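Local coordinates for protein ACDH-11, isoform b (Caenorhabditis elegans, PDB 4Y9J) that belongs to the acyl-CoA dehydrogenase family of flavoproteins and binds flavin-adenine dinucleotide in a tetrameric assembly, at residues Asp213-Val227 against Leu283-Arg297. Residues are numbered along the deposited sequence; the frame is centred on the assembly and turned at random.
Sequences DTYRLHGYKWFSSAV and LPTAELLLDGAIAER. With FAD (flavin-adenine dinucleotide), chain E.
T285 and S225 meet through their hydroxyls at the flavin end of an antiparallel strand pair. T285 OG1 donates to S225 OG over 2.8 Å and also receives a bond from K277. S225 OG in turn donates to FAD N5 at 2.7 Å. With OG anti to its carbonyl carbon (chi1 -69°), S225 reaches T285 and the flavin at once. Its backbone N bonds FAD O4 at 2.7 Å, so N and OG together grip one edge of the isoalloxazine. T285 also touches the flavin, through CG2, and its hydroxyl helps to hold S225 OG in place.

Further along, the Y220 and E287 side chains cross obliquely, ring and carboxylate planes 58° apart. Y220 OH donates a hydrogen bond of 2.6 Å to E287 OE1, which lies at the edge of the ring, in its plane, and accepts on its anti lone pair. An extended chain carries the E287 carboxylate beside W222 CZ3. Its OE2 makes salt bridges to K275 and R273, which probably keep the acid ionised although buried. On the other face, V227 CG1 packs on A286 CB and L288 CD2.

L217 lays CD1 against A295 CB at 3.7 Å. Its carbonyl accepts from both G292 N and A293 N, a G1 beta bulge. At the far end T214 and E296 lie side by side, and T214 OG1 donates to the syn lone pair of E296 OE1 at 2.6 Å. R297 NH2 reaches D213 OD1 at 2.6 Å from above the carboxylate plane, a salt bridge.

Two bulges interrupt this long pair, which belongs to the beta middle domain of the acyl-CoA dehydrogenase fold; its S225/T285 end helps to form the flavin pocket.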
loop_
_atom_site.group_PDB
_atom_site.type_symbol
_atom_site.label_atom_id
_atom_site.label_comp_id
_atom_site.label_asym_id
_atom_site.label_seq_id
_atom_site.Cartn_x
_atom_site.Cartn_y
_atom_site.Cartn_z
ATOM N N ASP B 213 -17.732 39.213 -19.436
ATOM C CA ASP B 213 -16.924 38.103 -20.000
ATOM C C ASP B 213 -16.647 36.972 -19.002
ATOM O O ASP B 213 -15.815 36.078 -19.272
ATOM C CB ASP B 213 -15.645 38.686 -20.575
ATOM C CG ASP B 213 -15.940 39.628 -21.733
ATOM O OD1 ASP B 213 -16.792 39.267 -22.577
ATOM O OD2 ASP B 213 -15.370 40.722 -21.779
ATOM N N THR B 214 -17.336 37.032 -17.861
ATOM C CA THR B 214 -17.263 36.010 -16.794
ATOM C C THR B 214 -18.377 34.976 -16.964
ATOM O O THR B 214 -19.536 35.344 -17.089
ATOM C CB THR B 214 -17.439 36.685 -15.445
ATOM O OG1 THR B 214 -16.430 37.681 -15.310
ATOM C CG2 THR B 214 -17.333 35.668 -14.309
ATOM N N TYR B 215 -18.009 33.705 -16.953
ATOM C CA TYR B 215 -18.895 32.593 -17.216
ATOM C C TYR B 215 -18.724 31.516 -16.090
ATOM O O TYR B 215 -17.699 31.455 -15.361
ATOM C CB TYR B 215 -18.559 31.918 -18.570
ATOM C CG TYR B 215 -18.852 32.778 -19.770
ATOM C CD1 TYR B 215 -18.056 33.903 -20.049
ATOM C CD2 TYR B 215 -19.971 32.523 -20.583
ATOM C CE1 TYR B 215 -18.360 34.749 -21.115
ATOM C CE2 TYR B 215 -20.290 33.368 -21.624
ATOM C CZ TYR B 215 -19.494 34.476 -21.883
ATOM O OH TYR B 215 -19.818 35.288 -22.942
ATOM N N ARG B 216 -19.731 30.649 -16.020
ATOM C CA ARG B 216 -19.807 29.441 -15.159
ATOM C C ARG B 216 -19.577 28.293 -16.115
ATOM O O ARG B 216 -20.324 28.202 -17.079
ATOM C CB ARG B 216 -21.271 29.270 -14.700
ATOM C CG ARG B 216 -21.663 29.758 -13.359
ATOM C CD ARG B 216 -23.002 29.112 -12.957
ATOM N NE ARG B 216 -24.201 29.594 -13.662
ATOM C CZ ARG B 216 -25.108 28.863 -14.339
ATOM N NH1 ARG B 216 -25.026 27.555 -14.527
ATOM N NH2 ARG B 216 -26.158 29.471 -14.839
ATOM N N LEU B 217 -18.601 27.432 -15.849
ATOM C CA LEU B 217 -18.341 26.270 -16.689
ATOM C C LEU B 217 -18.943 24.982 -16.111
ATOM O O LEU B 217 -18.831 24.704 -14.905
ATOM C CB LEU B 217 -16.831 26.045 -16.922
ATOM C CG LEU B 217 -16.032 27.216 -17.468
ATOM C CD1 LEU B 217 -14.578 26.867 -17.716
ATOM C CD2 LEU B 217 -16.700 27.842 -18.722
ATOM N N HIS B 218 -19.449 24.165 -17.042
ATOM C CA HIS B 218 -20.090 22.884 -16.757
ATOM C C HIS B 218 -19.580 21.860 -17.755
ATOM O O HIS B 218 -19.846 21.978 -18.981
ATOM C CB HIS B 218 -21.625 23.029 -16.825
ATOM C CG HIS B 218 -22.196 23.858 -15.718
ATOM N ND1 HIS B 218 -22.363 25.231 -15.815
ATOM C CD2 HIS B 218 -22.661 23.513 -14.504
ATOM C CE1 HIS B 218 -22.856 25.695 -14.692
ATOM N NE2 HIS B 218 -23.050 24.676 -13.881
ATOM N N GLY B 219 -18.843 20.906 -17.274
ATOM C CA GLY B 219 -18.211 19.899 -18.147
ATOM C C GLY B 219 -17.405 18.896 -17.398
ATOM O O GLY B 219 -17.309 18.972 -16.123
ATOM N N TYR B 220 -16.786 17.970 -18.144
ATOM C CA TYR B 220 -15.977 16.947 -17.569
ATOM C C TYR B 220 -14.604 16.942 -18.244
ATOM O O TYR B 220 -14.547 16.712 -19.465
ATOM C CB TYR B 220 -16.645 15.581 -17.718
ATOM C CG TYR B 220 -16.045 14.503 -16.824
ATOM C CD1 TYR B 220 -14.845 13.857 -17.106
ATOM C CD2 TYR B 220 -16.749 14.076 -15.734
ATOM C CE1 TYR B 220 -14.358 12.853 -16.276
ATOM C CE2 TYR B 220 -16.240 13.131 -14.872
ATOM C CZ TYR B 220 -15.083 12.490 -15.142
ATOM O OH TYR B 220 -14.639 11.556 -14.229
ATOM N N LYS B 221 -13.533 17.245 -17.521
ATOM C CA LYS B 221 -12.198 17.258 -18.103
ATOM C C LYS B 221 -11.557 15.903 -17.803
ATOM O O LYS B 221 -11.383 15.500 -16.661
ATOM C CB LYS B 221 -11.412 18.421 -17.554
ATOM C CG LYS B 221 -12.049 19.739 -17.895
ATOM C CD LYS B 221 -12.115 19.977 -19.431
ATOM C CE LYS B 221 -12.864 21.240 -19.770
ATOM N NZ LYS B 221 -12.690 21.560 -21.214
ATOM N N TRP B 222 -11.219 15.181 -18.850
ATOM C CA TRP B 222 -10.862 13.763 -18.750
ATOM C C TRP B 222 -9.429 13.523 -18.366
ATOM O O TRP B 222 -9.158 12.477 -17.788
ATOM C CB TRP B 222 -11.206 13.088 -20.087
ATOM C CG TRP B 222 -10.944 11.648 -20.281
ATOM C CD1 TRP B 222 -10.371 11.104 -21.417
ATOM C CD2 TRP B 222 -11.407 10.549 -19.501
ATOM N NE1 TRP B 222 -10.330 9.737 -21.321
ATOM C CE2 TRP B 222 -10.992 9.360 -20.169
ATOM C CE3 TRP B 222 -12.166 10.429 -18.322
ATOM C CZ2 TRP B 222 -11.264 8.093 -19.655
ATOM C CZ3 TRP B 222 -12.419 9.165 -17.801
ATOM C CH2 TRP B 222 -11.956 8.013 -18.463
ATOM N N PHE B 223 -8.518 14.419 -18.756
ATOM C CA PHE B 223 -7.130 14.411 -18.304
ATOM C C PHE B 223 -6.798 15.845 -17.928
ATOM O O PHE B 223 -6.796 16.708 -18.824
ATOM C CB PHE B 223 -6.072 14.008 -19.359
ATOM C CG PHE B 223 -6.030 12.519 -19.674
ATOM C CD1 PHE B 223 -7.064 11.905 -20.383
ATOM C CD2 PHE B 223 -5.010 11.716 -19.179
ATOM C CE1 PHE B 223 -7.008 10.501 -20.637
ATOM C CE2 PHE B 223 -4.984 10.338 -19.428
ATOM C CZ PHE B 223 -5.985 9.755 -20.145
ATOM N N SER B 224 -6.467 16.060 -16.649
ATOM C CA SER B 224 -6.019 17.409 -16.178
ATOM C C SER B 224 -4.790 17.251 -15.320
ATOM O O SER B 224 -4.892 16.910 -14.132
ATOM C CB SER B 224 -7.149 18.032 -15.348
ATOM O OG SER B 224 -8.244 18.291 -16.143
ATOM N N SER B 225 -3.636 17.409 -15.922
ATOM C CA SER B 225 -2.373 17.305 -15.256
ATOM C C SER B 225 -1.995 18.550 -14.445
ATOM O O SER B 225 -2.391 19.651 -14.758
ATOM C CB SER B 225 -1.282 16.986 -16.276
ATOM O OG SER B 225 -1.431 15.680 -16.775
ATOM N N ALA B 226 -1.256 18.319 -13.350
ATOM C CA ALA B 226 -0.775 19.372 -12.442
ATOM C C ALA B 226 -1.932 20.129 -11.869
ATOM O O ALA B 226 -1.995 21.372 -11.921
ATOM C CB ALA B 226 0.200 20.305 -13.151
ATOM N N VAL B 227 -2.892 19.390 -11.285
ATOM C CA VAL B 227 -4.011 20.031 -10.574
ATOM C C VAL B 227 -3.639 20.746 -9.250
ATOM O O VAL B 227 -4.480 21.362 -8.640
ATOM C CB VAL B 227 -5.197 19.033 -10.321
ATOM C CG1 VAL B 227 -6.002 18.819 -11.560
ATOM C CG2 VAL B 227 -4.742 17.738 -9.780
ATOM N N LEU B 283 3.478 13.078 -11.242
ATOM C CA LEU B 283 2.587 14.178 -11.622
ATOM C C LEU B 283 1.126 13.903 -11.230
ATOM O O LEU B 283 0.585 12.864 -11.601
ATOM C CB LEU B 283 2.726 14.340 -13.146
ATOM C CG LEU B 283 1.742 15.232 -13.838
ATOM C CD1 LEU B 283 2.092 16.673 -13.564
ATOM C CD2 LEU B 283 1.887 15.008 -15.344
ATOM N N PRO B 284 0.445 14.843 -10.559
ATOM C CA PRO B 284 -0.950 14.499 -10.295
ATOM C C PRO B 284 -1.817 14.790 -11.507
ATOM O O PRO B 284 -1.853 15.942 -11.948
ATOM C CB PRO B 284 -1.328 15.420 -9.170
ATOM C CG PRO B 284 -0.276 16.462 -9.149
ATOM C CD PRO B 284 0.929 15.954 -9.750
ATOM N N THR B 285 -2.398 13.789 -12.088
ATOM C CA THR B 285 -3.294 13.984 -13.235
ATOM C C THR B 285 -4.651 13.501 -12.804
ATOM O O THR B 285 -4.837 12.343 -12.418
ATOM C CB THR B 285 -2.778 13.235 -14.496
ATOM O OG1 THR B 285 -1.458 13.673 -14.865
ATOM C CG2 THR B 285 -3.753 13.341 -15.654
ATOM N N ALA B 286 -5.649 14.376 -12.887
ATOM C CA ALA B 286 -6.999 14.077 -12.429
ATOM C C ALA B 286 -8.017 14.102 -13.510
ATOM O O ALA B 286 -7.809 14.667 -14.612
ATOM C CB ALA B 286 -7.388 15.126 -11.356
ATOM N N GLU B 287 -9.169 13.542 -13.215
ATOM C CA GLU B 287 -10.387 13.851 -13.935
ATOM C C GLU B 287 -11.152 14.894 -13.120
ATOM O O GLU B 287 -11.328 14.726 -11.902
ATOM C CB GLU B 287 -11.272 12.626 -14.100
ATOM C CG GLU B 287 -10.555 11.484 -14.820
ATOM C CD GLU B 287 -11.289 10.156 -14.828
ATOM O OE1 GLU B 287 -12.533 10.118 -14.561
ATOM O OE2 GLU B 287 -10.557 9.160 -15.124
ATOM N N LEU B 288 -11.641 15.900 -13.794
ATOM C CA LEU B 288 -12.346 17.040 -13.166
ATOM C C LEU B 288 -13.760 17.134 -13.601
ATOM O O LEU B 288 -14.060 17.214 -14.815
ATOM C CB LEU B 288 -11.623 18.383 -13.427
ATOM C CG LEU B 288 -10.143 18.445 -13.043
ATOM C CD1 LEU B 288 -9.657 19.835 -13.456
ATOM C CD2 LEU B 288 -9.877 18.124 -11.625
ATOM N N LEU B 289 -14.651 17.273 -12.634
ATOM C CA LEU B 289 -16.015 17.580 -12.904
ATOM C C LEU B 289 -16.231 19.032 -12.563
ATOM O O LEU B 289 -16.160 19.429 -11.372
ATOM C CB LEU B 289 -16.962 16.622 -12.177
ATOM C CG LEU B 289 -18.458 16.903 -12.232
ATOM C CD1 LEU B 289 -19.005 16.929 -13.648
ATOM C CD2 LEU B 289 -19.344 15.912 -11.461
ATOM N N LEU B 290 -16.539 19.802 -13.594
ATOM C CA LEU B 290 -16.810 21.257 -13.534
ATOM C C LEU B 290 -18.286 21.495 -13.423
ATOM O O LEU B 290 -19.091 21.121 -14.309
ATOM C CB LEU B 290 -16.277 21.989 -14.751
ATOM C CG LEU B 290 -14.787 22.381 -14.823
ATOM C CD1 LEU B 290 -13.804 21.405 -14.306
ATOM C CD2 LEU B 290 -14.365 22.778 -16.209
ATOM N N ASP B 291 -18.679 22.110 -12.321
ATOM C CA ASP B 291 -20.045 22.471 -12.116
ATOM C C ASP B 291 -20.113 23.861 -11.540
ATOM O O ASP B 291 -20.162 24.037 -10.312
ATOM C CB ASP B 291 -20.708 21.472 -11.174
ATOM C CG ASP B 291 -22.157 21.793 -10.907
ATOM O OD1 ASP B 291 -22.759 22.688 -11.552
ATOM O OD2 ASP B 291 -22.703 21.144 -10.003
ATOM N N GLY B 292 -20.155 24.854 -12.418
ATOM C CA GLY B 292 -20.219 26.259 -11.978
ATOM C C GLY B 292 -18.833 26.880 -11.688
ATOM O O GLY B 292 -18.737 27.914 -10.973
ATOM N N ALA B 293 -17.771 26.314 -12.253
ATOM C CA ALA B 293 -16.417 26.912 -12.166
ATOM C C ALA B 293 -16.393 28.279 -12.823
ATOM O O ALA B 293 -16.744 28.426 -13.965
ATOM C CB ALA B 293 -15.407 26.014 -12.833
ATOM N N ILE B 294 -16.004 29.290 -12.076
ATOM C CA ILE B 294 -15.976 30.671 -12.597
ATOM C C ILE B 294 -14.732 30.923 -13.444
ATOM O O ILE B 294 -13.590 30.704 -12.990
ATOM C CB ILE B 294 -16.078 31.653 -11.435
ATOM C CG1 ILE B 294 -17.381 31.346 -10.709
ATOM C CG2 ILE B 294 -16.137 33.092 -11.950
ATOM C CD1 ILE B 294 -17.570 32.098 -9.422
ATOM N N ALA B 295 -14.968 31.385 -14.668
ATOM C CA ALA B 295 -13.927 31.530 -15.628
ATOM C C ALA B 295 -14.120 32.796 -16.484
ATOM O O ALA B 295 -15.272 33.212 -16.771
ATOM C CB ALA B 295 -13.890 30.316 -16.517
ATOM N N GLU B 296 -12.997 33.335 -16.957
ATOM C CA GLU B 296 -13.015 34.577 -17.796
ATOM C C GLU B 296 -12.744 34.256 -19.261
ATOM O O GLU B 296 -11.781 33.567 -19.563
ATOM C CB GLU B 296 -11.970 35.540 -17.297
ATOM C CG GLU B 296 -11.934 35.819 -15.811
ATOM C CD GLU B 296 -13.233 36.279 -15.215
ATOM O OE1 GLU B 296 -14.060 36.850 -15.950
ATOM O OE2 GLU B 296 -13.409 36.113 -13.966
ATOM N N ARG B 297 -13.624 34.675 -20.158
ATOM C CA ARG B 297 -13.419 34.428 -21.573
ATOM C C ARG B 297 -12.300 35.305 -22.098
ATOM O O ARG B 297 -12.328 36.504 -21.881
ATOM C CB ARG B 297 -14.660 34.773 -22.423
ATOM C CG ARG B 297 -14.510 34.318 -23.889
ATOM C CD ARG B 297 -15.137 35.205 -24.970
ATOM N NE ARG B 297 -15.397 36.576 -24.552
ATOM C CZ ARG B 297 -14.846 37.671 -25.056
ATOM N NH1 ARG B 297 -13.995 37.661 -26.068
ATOM N NH2 ARG B 297 -15.197 38.817 -24.550
HETATM P PA FAD E . -7.492 9.498 -29.467
HETATM O O1A FAD E . -7.522 10.702 -30.408
HETATM O O2A FAD E . -8.835 8.847 -29.096
HETATM O O5B FAD E . -6.702 8.275 -30.169
HETATM C C5B FAD E . -5.363 8.482 -30.606
HETATM C C4B FAD E . -5.140 7.591 -31.795
HETATM O O4B FAD E . -6.111 8.016 -32.777
HETATM C C3B FAD E . -3.768 7.690 -32.382
HETATM O O3B FAD E . -3.443 6.527 -33.233
HETATM C C2B FAD E . -4.011 8.823 -33.362
HETATM O O2B FAD E . -3.008 8.862 -34.390
HETATM C C1B FAD E . -5.401 8.435 -33.922
HETATM N N9A FAD E . -6.047 9.564 -34.617
HETATM C C8A FAD E . -6.690 10.626 -34.038
HETATM N N7A FAD E . -7.100 11.498 -35.006
HETATM C C5A FAD E . -6.760 10.964 -36.220
HETATM C C6A FAD E . -6.908 11.362 -37.622
HETATM N N6A FAD E . -7.556 12.519 -37.937
HETATM N N1A FAD E . -6.393 10.525 -38.557
HETATM C C2A FAD E . -5.742 9.401 -38.237
HETATM N N3A FAD E . -5.575 8.969 -36.987
HETATM C C4A FAD E . -6.061 9.704 -35.959
HETATM N N1 FAD E . -4.860 16.523 -21.978
HETATM C C2 FAD E . -5.161 17.747 -21.448
HETATM O O2 FAD E . -5.918 18.493 -22.122
HETATM N N3 FAD E . -4.635 18.224 -20.371
HETATM C C4 FAD E . -3.802 17.589 -19.580
HETATM O O4 FAD E . -3.366 18.086 -18.565
HETATM C C4X FAD E . -3.423 16.213 -20.065
HETATM N N5 FAD E . -2.642 15.422 -19.205
HETATM C C5X FAD E . -2.375 14.139 -19.761
HETATM C C6 FAD E . -1.528 13.327 -18.950
HETATM C C7 FAD E . -1.176 12.026 -19.443
HETATM C C7M FAD E . -0.252 11.242 -18.567
HETATM C C8 FAD E . -1.761 11.569 -20.687
HETATM C C8M FAD E . -1.416 10.164 -21.206
HETATM C C9 FAD E . -2.591 12.353 -21.482
HETATM C C9A FAD E . -2.946 13.662 -21.018
HETATM N N10 FAD E . -3.795 14.431 -21.764
HETATM C C10 FAD E . -4.070 15.726 -21.261
HETATM C "C1'" FAD E . -4.431 13.939 -22.932
HETATM C "C2'" FAD E . -3.666 13.862 -24.260
HETATM O "O2'" FAD E . -3.525 15.125 -24.880
HETATM C "C3'" FAD E . -4.421 12.914 -25.187
HETATM O "O3'" FAD E . -4.314 11.652 -24.575
HETATM C "C4'" FAD E . -3.838 12.930 -26.588
HETATM O "O4'" FAD E . -3.965 14.216 -27.197
HETATM C "C5'" FAD E . -4.481 11.845 -27.460
HETATM O "O5'" FAD E . -5.949 12.067 -27.534
HETATM P P FAD E . -6.928 10.835 -27.000
HETATM O O1P FAD E . -6.401 10.381 -25.697
HETATM O O2P FAD E . -8.352 11.308 -27.150
HETATM O O3P FAD E . -6.648 9.686 -28.132
#